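Local coordinates for core protein VP7 (Bluetongue virus, PDB 1BVP) that forms, as homotrimers set on an inner scaffold of VP3, the 260 capsomers of the bluetongue virus core and takes part in binding host cell surface receptors, at residues Glu60-Phe63 / Met64-Met68; Asp67-Leu70 / Ser71-Ile75; Arg7-Thr10 / Val11-Ala14; Ile37-Tyr40 / Asn41-Leu45. One frame throughout, in Å; residues are numbered along the deposited sequence.

In the fold
All four contacts lie within single helices of the helical domain or run just past their ends. Contacts 1 and 2 are successive parts of helix 55-73, share Asp67 and Met68, and sit about 10 Å apart between centres. Contact 3, on helix 2-15, packs against both through Val11, Met12 and Ala8; these three are largely buried and rich in methionine, leucine, alanine and, in contact 1, phenylalanine. Contact 4, at the end of helix 27-44, is partly exposed and more polar, yet its Tyr40 reaches inward to Asp67. Contacts 2 and 4 each include a helix end with a residue of positive phi; contacts 1 and 3 stay within regular helix. Contact 3 alone reaches other subunits.

Contact 1 (Glu60-Phe63 / Met64-Met68); sequences EMFF and MCLDM
Met61 lies alongside Met64, the two chains pointing the same way, and its CG comes 4.2 Å from Met64 CE. Both leave the helix with CG anti to the backbone N (chi1 -178° in Met61, 176° in Met64), and the bend at the last torsion of Met64 brings its methyl back to the neighbouring chain. On another flank Leu66 CD2 approaches Phe62 CE2 at 4.2 Å, meeting the ring obliquely. Between these pairs runs a continuous stretch of helix, some two and a half turns long. Leu66 N gives Phe62 O a fairly straight bond of 2.8 Å (165° at the hydrogen), while Asp67 N reaches Phe63 O at 2.9 Å. Met61 O receives Cys65 N at 3.1 Å and, more weakly, Met64 N, which also bonds to Glu60 O at 3.1 Å. Cys65 SG lies beyond the same Met61 oxygen, off to one side of the C=O direction, at 3.7 Å from O. The outer sides of this stretch meet several parts of the fold: Met61, Met64 and Cys65 rest on Cys15 of helix 2-15, Phe62 and Leu66 on Leu316 of helix 304-323, and the Phe63 ring packs edge-to-face with Phe327. Asp67 turns its carboxylate to Tyr84, Tyr40, His87 N and Arg46. Flexible thioethers, aromatic rings and a leucine thus pack against neighbouring helices and loops mainly through apolar contact; the buried Asp67 carboxylate takes its donors from outside this stretch, and the charge of Arg46 among them would probably favour its ionised form.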
# COMPACT_ATOMS: atom_id res chain seq x y z
N GLU A 60 19.58 -11.83 28.36
CA GLU A 60 18.62 -12.62 29.13
C GLU A 60 17.17 -12.17 28.86
O GLU A 60 16.27 -13.00 28.70
CB GLU A 60 19.00 -12.52 30.60
CG GLU A 60 18.34 -13.52 31.49
CD GLU A 60 19.16 -14.76 31.68
OE1 GLU A 60 20.00 -15.07 30.78
OE2 GLU A 60 18.93 -15.42 32.75
N MET A 61 16.94 -10.86 28.78
CA MET A 61 15.59 -10.36 28.51
C MET A 61 15.20 -10.69 27.08
O MET A 61 14.05 -11.09 26.81
CB MET A 61 15.48 -8.86 28.72
CG MET A 61 14.06 -8.38 28.50
SD MET A 61 13.82 -6.64 28.86
CE MET A 61 13.11 -6.85 30.45
N PHE A 62 16.15 -10.52 26.16
CA PHE A 62 15.91 -10.84 24.77
C PHE A 62 15.56 -12.32 24.63
O PHE A 62 14.64 -12.68 23.88
CB PHE A 62 17.11 -10.51 23.89
CG PHE A 62 16.85 -10.84 22.45
CD1 PHE A 62 15.99 -10.05 21.69
CD2 PHE A 62 17.37 -12.01 21.89
CE1 PHE A 62 15.63 -10.42 20.40
CE2 PHE A 62 17.01 -12.39 20.60
CZ PHE A 62 16.14 -11.60 19.85
N PHE A 63 16.27 -13.19 25.35
CA PHE A 63 15.98 -14.61 25.28
C PHE A 63 14.59 -14.90 25.78
O PHE A 63 13.94 -15.82 25.29
CB PHE A 63 16.98 -15.42 26.05
CG PHE A 63 18.36 -15.37 25.48
CD1 PHE A 63 18.56 -15.11 24.12
CD2 PHE A 63 19.47 -15.58 26.29
CE1 PHE A 63 19.85 -15.07 23.59
CE2 PHE A 63 20.76 -15.54 25.77
CZ PHE A 63 20.96 -15.29 24.42
N MET A 64 14.09 -14.08 26.70
CA MET A 64 12.74 -14.28 27.24
C MET A 64 11.75 -13.97 26.13
O MET A 64 10.76 -14.65 25.95
CB MET A 64 12.49 -13.36 28.44
CG MET A 64 11.08 -13.48 28.94
SD MET A 64 10.62 -12.27 30.15
CE MET A 64 10.67 -10.69 29.23
N CYS A 65 12.03 -12.92 25.37
CA CYS A 65 11.19 -12.53 24.27
C CYS A 65 11.22 -13.58 23.16
O CYS A 65 10.17 -13.96 22.61
CB CYS A 65 11.66 -11.21 23.75
SG CYS A 65 11.20 -9.89 24.85
N LEU A 66 12.43 -14.07 22.85
CA LEU A 66 12.58 -15.12 21.86
C LEU A 66 11.75 -16.34 22.26
O LEU A 66 11.00 -16.89 21.46
CB LEU A 66 14.05 -15.48 21.72
CG LEU A 66 14.46 -16.52 20.66
CD1 LEU A 66 13.82 -16.25 19.32
CD2 LEU A 66 15.97 -16.47 20.52
N ASP A 67 11.83 -16.73 23.53
CA ASP A 67 11.06 -17.88 24.01
C ASP A 67 9.58 -17.68 23.82
O ASP A 67 8.85 -18.59 23.43
CB ASP A 67 11.30 -18.13 25.50
CG ASP A 67 12.46 -19.07 25.77
OD1 ASP A 67 12.87 -19.81 24.85
OD2 ASP A 67 12.96 -19.08 26.91
N MET A 68 9.13 -16.47 24.14
CA MET A 68 7.72 -16.13 24.05
C MET A 68 7.23 -16.08 22.62
O MET A 68 6.13 -16.54 22.34
CB MET A 68 7.47 -14.82 24.76
CG MET A 68 7.62 -14.94 26.26
SD MET A 68 7.18 -13.44 27.11
CE MET A 68 6.92 -14.14 28.71

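Contact 2 (Asp67-Leu70 / Ser71-Ile75); sequences DMML and SAAGI
Met69, Ala73, Leu70 and Ile75 make up the packed part of this helix end. Met69, bent at its second and third torsions (chi2 -90°), folds along the helix until its CE touches Ala73 CB at 3.7 Å; Ile75 CD1 lies farther from that methyl, at 4.4 Å. The Leu70 and Ile75 side chains cross obliquely, with Leu70 CD2 4.1 Å from Ile75 CG2. The Met69 flank faces the protein interior, where Met69 and Ala72 meet Leu312 of helix 304-323 and Met69 also meets Met12 of helix 2-15; Leu70 packs instead on Val77 and Tyr84. Ser71 and Gly74 belong to the more open side. Ser71, only partly exposed, turns its hydroxyl back to its own helix. Its OG, set beside the backbone N by a chi1 of -64°, donates to Asp67 O at 3.1 Å, and Ser71 N donates to the same oxygen at 3.0 Å from the opposite face of the carbonyl plane. Gly74 is exposed and has positive phi. Beyond it the chain turns back, so that Ile75 N bonds to Leu70 O at 3.1 Å, whereas Gly74 N makes only weak bonds, to Leu70 O and to Ser71 O. With Gly74 as the C-prime residue and Leu70 and Ile75 in apolar contact across the turn, the end of helix 55-73 is a Schellman motif.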
# COMPACT_ATOMS: atom_id res chain seq x y z
N ASP A 67 11.83 -16.73 23.53
CA ASP A 67 11.06 -17.88 24.01
C ASP A 67 9.58 -17.68 23.82
O ASP A 67 8.85 -18.59 23.43
CB ASP A 67 11.30 -18.13 25.50
CG ASP A 67 12.46 -19.07 25.77
OD1 ASP A 67 12.87 -19.81 24.85
OD2 ASP A 67 12.96 -19.08 26.91
N MET A 68 9.13 -16.47 24.14
CA MET A 68 7.72 -16.13 24.05
C MET A 68 7.23 -16.08 22.62
O MET A 68 6.13 -16.54 22.34
CB MET A 68 7.47 -14.82 24.76
CG MET A 68 7.62 -14.94 26.26
SD MET A 68 7.18 -13.44 27.11
CE MET A 68 6.92 -14.14 28.71
N MET A 69 8.06 -15.55 21.72
CA MET A 69 7.73 -15.48 20.30
C MET A 69 7.62 -16.94 19.76
O MET A 69 6.59 -17.33 19.23
CB MET A 69 8.82 -14.70 19.57
CG MET A 69 8.63 -14.49 18.06
SD MET A 69 9.37 -15.82 17.07
CE MET A 69 8.06 -16.22 15.96
N LEU A 70 8.62 -17.79 20.02
CA LEU A 70 8.56 -19.16 19.53
C LEU A 70 7.39 -19.93 20.08
O LEU A 70 6.73 -20.66 19.35
CB LEU A 70 9.88 -19.91 19.79
CG LEU A 70 11.09 -19.21 19.16
CD1 LEU A 70 12.38 -19.82 19.62
CD2 LEU A 70 10.98 -19.20 17.63
N SER A 71 7.08 -19.76 21.36
CA SER A 71 5.95 -20.50 21.94
C SER A 71 4.62 -20.05 21.36
O SER A 71 3.76 -20.88 21.06
CB SER A 71 5.94 -20.41 23.48
OG SER A 71 7.10 -21.04 24.00
N ALA A 72 4.45 -18.75 21.15
CA ALA A 72 3.19 -18.27 20.59
C ALA A 72 3.03 -18.71 19.14
O ALA A 72 1.91 -18.94 18.69
CB ALA A 72 3.11 -16.74 20.68
N ALA A 73 4.14 -18.80 18.40
CA ALA A 73 4.14 -19.20 17.00
C ALA A 73 4.07 -20.71 16.81
O ALA A 73 3.78 -21.18 15.72
CB ALA A 73 5.34 -18.64 16.29
N GLY A 74 4.34 -21.45 17.87
CA GLY A 74 4.28 -22.91 17.82
C GLY A 74 5.50 -23.55 17.20
O GLY A 74 5.46 -24.70 16.78
N ILE A 75 6.60 -22.82 17.20
CA ILE A 75 7.86 -23.28 16.62
C ILE A 75 8.86 -23.81 17.63
O ILE A 75 8.98 -23.33 18.75
CB ILE A 75 8.55 -22.10 15.90
CG1 ILE A 75 7.64 -21.54 14.81
CG2 ILE A 75 9.91 -22.48 15.38
CD1 ILE A 75 8.16 -20.27 14.23

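Contact 3 (Arg7-Thr10 / Val11-Ala14); sequences RALT and VMRA
Helix 2-15 opens the chain and packs within the helical domain, and residues 7-14 form two of its regular turns. Leu9 and Met12 make its side-chain contact, Leu9 CD1 lying 4.5 Å from Met12 CE. The bend at the third torsion of Met12 (chi3 -86°) carries that methyl back above the carbonyl of Ala8. Other side-chain carbons also lie near carbonyl oxygens one turn earlier: Val11 CG2, beside its own backbone N, is 3.2 Å from Arg7 O. Arg13 likewise places CG near Leu9 O, but its chain then leads away to the second subunit. Each of these carbonyls accepts the regular helical bond: Val11 N to Arg7 O, Met12 N to Ala8 O and Arg13 N to Leu9 O all measure 2.9 Å. Ala14 N to Thr10 O is 3.1 Å and more bent, with 145° at the hydrogen. Apolar flanks then find other helices: Val11 lies on Met64 and Met68 of helix 55-73, Leu9 on Leu312 of helix 304-323 and on helix 103-116. Arg7 spends NH1 and NE on the carbonyls of Leu94 and Ile99, and packs on Ile23 of the third subunit; Thr10 OG1 is bonded to Ala6 O and Thr102 N. The Arg13 carbonyl accepts a bond from Asn107 of the second subunit, and its guanidinium forms a weak, long ion pair with Glu104 there. Apolar carbons and the polar ends of Arg7 and Thr10 therefore both fasten the helix within its own chain, while Arg13 also gives the subunit interface a backbone acceptor and perhaps some electrostatic attraction.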
# COMPACT_ATOMS: atom_id res chain seq x y z
N ARG A 7 -0.64 -12.11 24.64
CA ARG A 7 0.30 -11.93 25.74
C ARG A 7 1.74 -11.78 25.30
O ARG A 7 2.44 -10.85 25.75
CB ARG A 7 0.19 -13.03 26.77
CG ARG A 7 -1.11 -12.94 27.51
CD ARG A 7 -1.27 -14.06 28.49
NE ARG A 7 -2.59 -14.00 29.10
CZ ARG A 7 -3.48 -14.98 29.04
NH1 ARG A 7 -3.17 -16.10 28.41
NH2 ARG A 7 -4.68 -14.84 29.57
N ALA A 8 2.19 -12.66 24.41
CA ALA A 8 3.58 -12.59 23.92
C ALA A 8 3.84 -11.22 23.28
O ALA A 8 4.84 -10.54 23.58
CB ALA A 8 3.83 -13.66 22.94
N LEU A 9 2.88 -10.78 22.47
CA LEU A 9 2.94 -9.49 21.79
C LEU A 9 3.01 -8.33 22.78
O LEU A 9 3.81 -7.38 22.60
CB LEU A 9 1.67 -9.37 20.97
CG LEU A 9 1.63 -8.55 19.69
CD1 LEU A 9 2.73 -9.05 18.76
CD2 LEU A 9 0.27 -8.79 19.07
N THR A 10 2.14 -8.39 23.80
CA THR A 10 2.09 -7.38 24.86
C THR A 10 3.43 -7.27 25.58
O THR A 10 3.96 -6.17 25.75
CB THR A 10 1.07 -7.73 25.89
OG1 THR A 10 -0.23 -7.68 25.31
CG2 THR A 10 1.13 -6.73 27.03
N VAL A 11 3.98 -8.41 25.98
CA VAL A 11 5.26 -8.43 26.67
C VAL A 11 6.41 -7.92 25.84
O VAL A 11 7.27 -7.16 26.34
CB VAL A 11 5.61 -9.82 27.15
CG1 VAL A 11 6.96 -9.82 27.78
CG2 VAL A 11 4.52 -10.32 28.11
N MET A 12 6.46 -8.35 24.57
CA MET A 12 7.54 -7.91 23.68
C MET A 12 7.47 -6.42 23.41
O MET A 12 8.50 -5.76 23.42
CB MET A 12 7.55 -8.65 22.36
CG MET A 12 7.71 -10.14 22.48
SD MET A 12 8.06 -10.82 20.82
CE MET A 12 6.46 -11.04 20.17
N ARG A 13 6.27 -5.88 23.19
CA ARG A 13 6.18 -4.44 22.93
C ARG A 13 6.59 -3.63 24.18
O ARG A 13 7.15 -2.54 24.06
CB ARG A 13 4.80 -4.03 22.41
CG ARG A 13 4.34 -4.75 21.16
CD ARG A 13 2.96 -4.28 20.63
NE ARG A 13 3.06 -3.08 19.81
CZ ARG A 13 2.43 -1.92 20.05
NH1 ARG A 13 1.61 -1.77 21.10
NH2 ARG A 13 2.66 -0.86 19.26
N ALA A 14 6.36 -4.19 25.37
CA ALA A 14 6.72 -3.55 26.64
C ALA A 14 8.25 -3.53 26.75
O ALA A 14 8.85 -2.53 27.17
CB ALA A 14 6.13 -4.33 27.79

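Contact 4 (Ile37-Tyr40 / Asn41-Leu45); sequences INRY and NGLTL
Tyr40 runs from CB, which lies beside the amide of Asn41, into the protein, with Thr44 over one face of its ring. CG is anti to the backbone N (chi1 -176°), which lets the ring project from the helix with a lean toward Thr44. Passing along it, CD1 and CE1 lie under Thr44 OG1, with CE1 the closer at 3.7 Å, while CD2 packs against Met64 CG of helix 55-73. CE2 and CZ meet Thr44 CG2, each at 3.9 Å. This methyl makes a CH-pi contact, 4.2 Å from the ring centroid and 25° off the normal. The hydroxyl at the far end leaves the two segments: OH is hydrogen-bonded to Asp67 and to Arg46. Nearer the surface, Arg39 doubles back through bends at its second and third torsions until Leu43 CD1 lies over one face of its guanidinium, 3.9 Å from NH2 and offset toward the rim. Its NE bonds to Thr96. Ile37 and Asn41 run side by side on a further flank. Backbone bonds tie the turns together, Asn41 N to Ile37 O at 2.9 Å and Leu43 N to Arg39 O at 3.1 Å, but the bond from Thr44 N to Tyr40 O is weak. Leu45 then departs from helical angles with positive phi, its N still bonded to Asn41 O at 2.7 Å. The end of helix 27-44 thus combines a leucine methyl over one face of a partly exposed guanidinium with a buried tyrosine whose hydroxyl, held between a carboxylate and an arginine, is probably polarised by both.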
# COMPACT_ATOMS: atom_id res chain seq x y z
N ILE A 37 7.53 -11.24 33.97
CA ILE A 37 8.89 -11.64 34.32
C ILE A 37 8.91 -12.55 35.52
O ILE A 37 9.71 -13.49 35.58
CB ILE A 37 9.78 -10.43 34.55
CG1 ILE A 37 9.96 -9.68 33.22
CG2 ILE A 37 11.13 -10.87 35.11
CD1 ILE A 37 10.84 -8.49 33.32
N ASN A 38 8.02 -12.30 36.47
CA ASN A 38 7.95 -13.13 37.65
C ASN A 38 7.51 -14.56 37.22
O ASN A 38 8.20 -15.53 37.53
CB ASN A 38 7.05 -12.46 38.71
CG ASN A 38 6.89 -13.30 40.00
OD1 ASN A 38 7.75 -13.25 40.87
ND2 ASN A 38 5.78 -14.05 40.14
N ARG A 39 6.41 -14.70 36.47
CA ARG A 39 5.97 -16.05 36.05
C ARG A 39 7.07 -16.74 35.26
O ARG A 39 7.42 -17.89 35.51
CB ARG A 39 4.74 -15.99 35.17
CG ARG A 39 3.46 -16.24 35.88
CD ARG A 39 3.44 -17.59 36.54
NE ARG A 39 2.75 -18.60 35.75
CZ ARG A 39 2.37 -19.79 36.23
NH1 ARG A 39 2.62 -20.09 37.50
NH2 ARG A 39 1.71 -20.65 35.47
N TYR A 40 7.65 -16.00 34.33
CA TYR A 40 8.69 -16.51 33.49
C TYR A 40 9.88 -17.04 34.28
O TYR A 40 10.25 -18.19 34.14
CB TYR A 40 9.13 -15.42 32.52
CG TYR A 40 10.16 -15.91 31.53
CD1 TYR A 40 9.79 -16.76 30.48
CD2 TYR A 40 11.50 -15.56 31.68
CE1 TYR A 40 10.75 -17.27 29.61
CE2 TYR A 40 12.47 -16.06 30.81
CZ TYR A 40 12.09 -16.90 29.79
OH TYR A 40 13.05 -17.39 28.95
N ASN A 41 10.49 -16.20 35.12
CA ASN A 41 11.64 -16.63 35.92
C ASN A 41 11.28 -17.83 36.81
O ASN A 41 12.07 -18.77 36.97
CB ASN A 41 12.16 -15.46 36.74
CG ASN A 41 12.94 -14.47 35.90
OD1 ASN A 41 13.18 -13.34 36.30
ND2 ASN A 41 13.38 -14.90 34.72
N GLY A 42 10.05 -17.88 37.29
CA GLY A 42 9.65 -18.99 38.12
C GLY A 42 9.57 -20.35 37.46
O GLY A 42 10.05 -21.33 38.02
N LEU A 43 8.93 -20.42 36.30
CA LEU A 43 8.77 -21.68 35.57
C LEU A 43 9.99 -22.08 34.74
O LEU A 43 10.12 -23.23 34.32
CB LEU A 43 7.57 -21.59 34.63
CG LEU A 43 6.16 -21.51 35.19
CD1 LEU A 43 5.19 -21.49 34.03
CD2 LEU A 43 5.88 -22.72 36.05
N THR A 44 10.88 -21.13 34.56
CA THR A 44 12.06 -21.27 33.72
C THR A 44 13.39 -21.33 34.44
O THR A 44 14.35 -21.90 33.93
CB THR A 44 12.04 -20.05 32.76
OG1 THR A 44 11.38 -20.41 31.55
CG2 THR A 44 13.38 -19.43 32.52
N LEU A 45 13.46 -20.64 35.58
CA LEU A 45 14.65 -20.56 36.41
C LEU A 45 15.68 -19.64 35.81
O LEU A 45 16.88 -19.78 36.06
CB LEU A 45 15.26 -21.94 36.68
CG LEU A 45 14.63 -22.83 37.76
CD1 LEU A 45 13.16 -22.50 38.04
CD2 LEU A 45 14.78 -24.28 37.31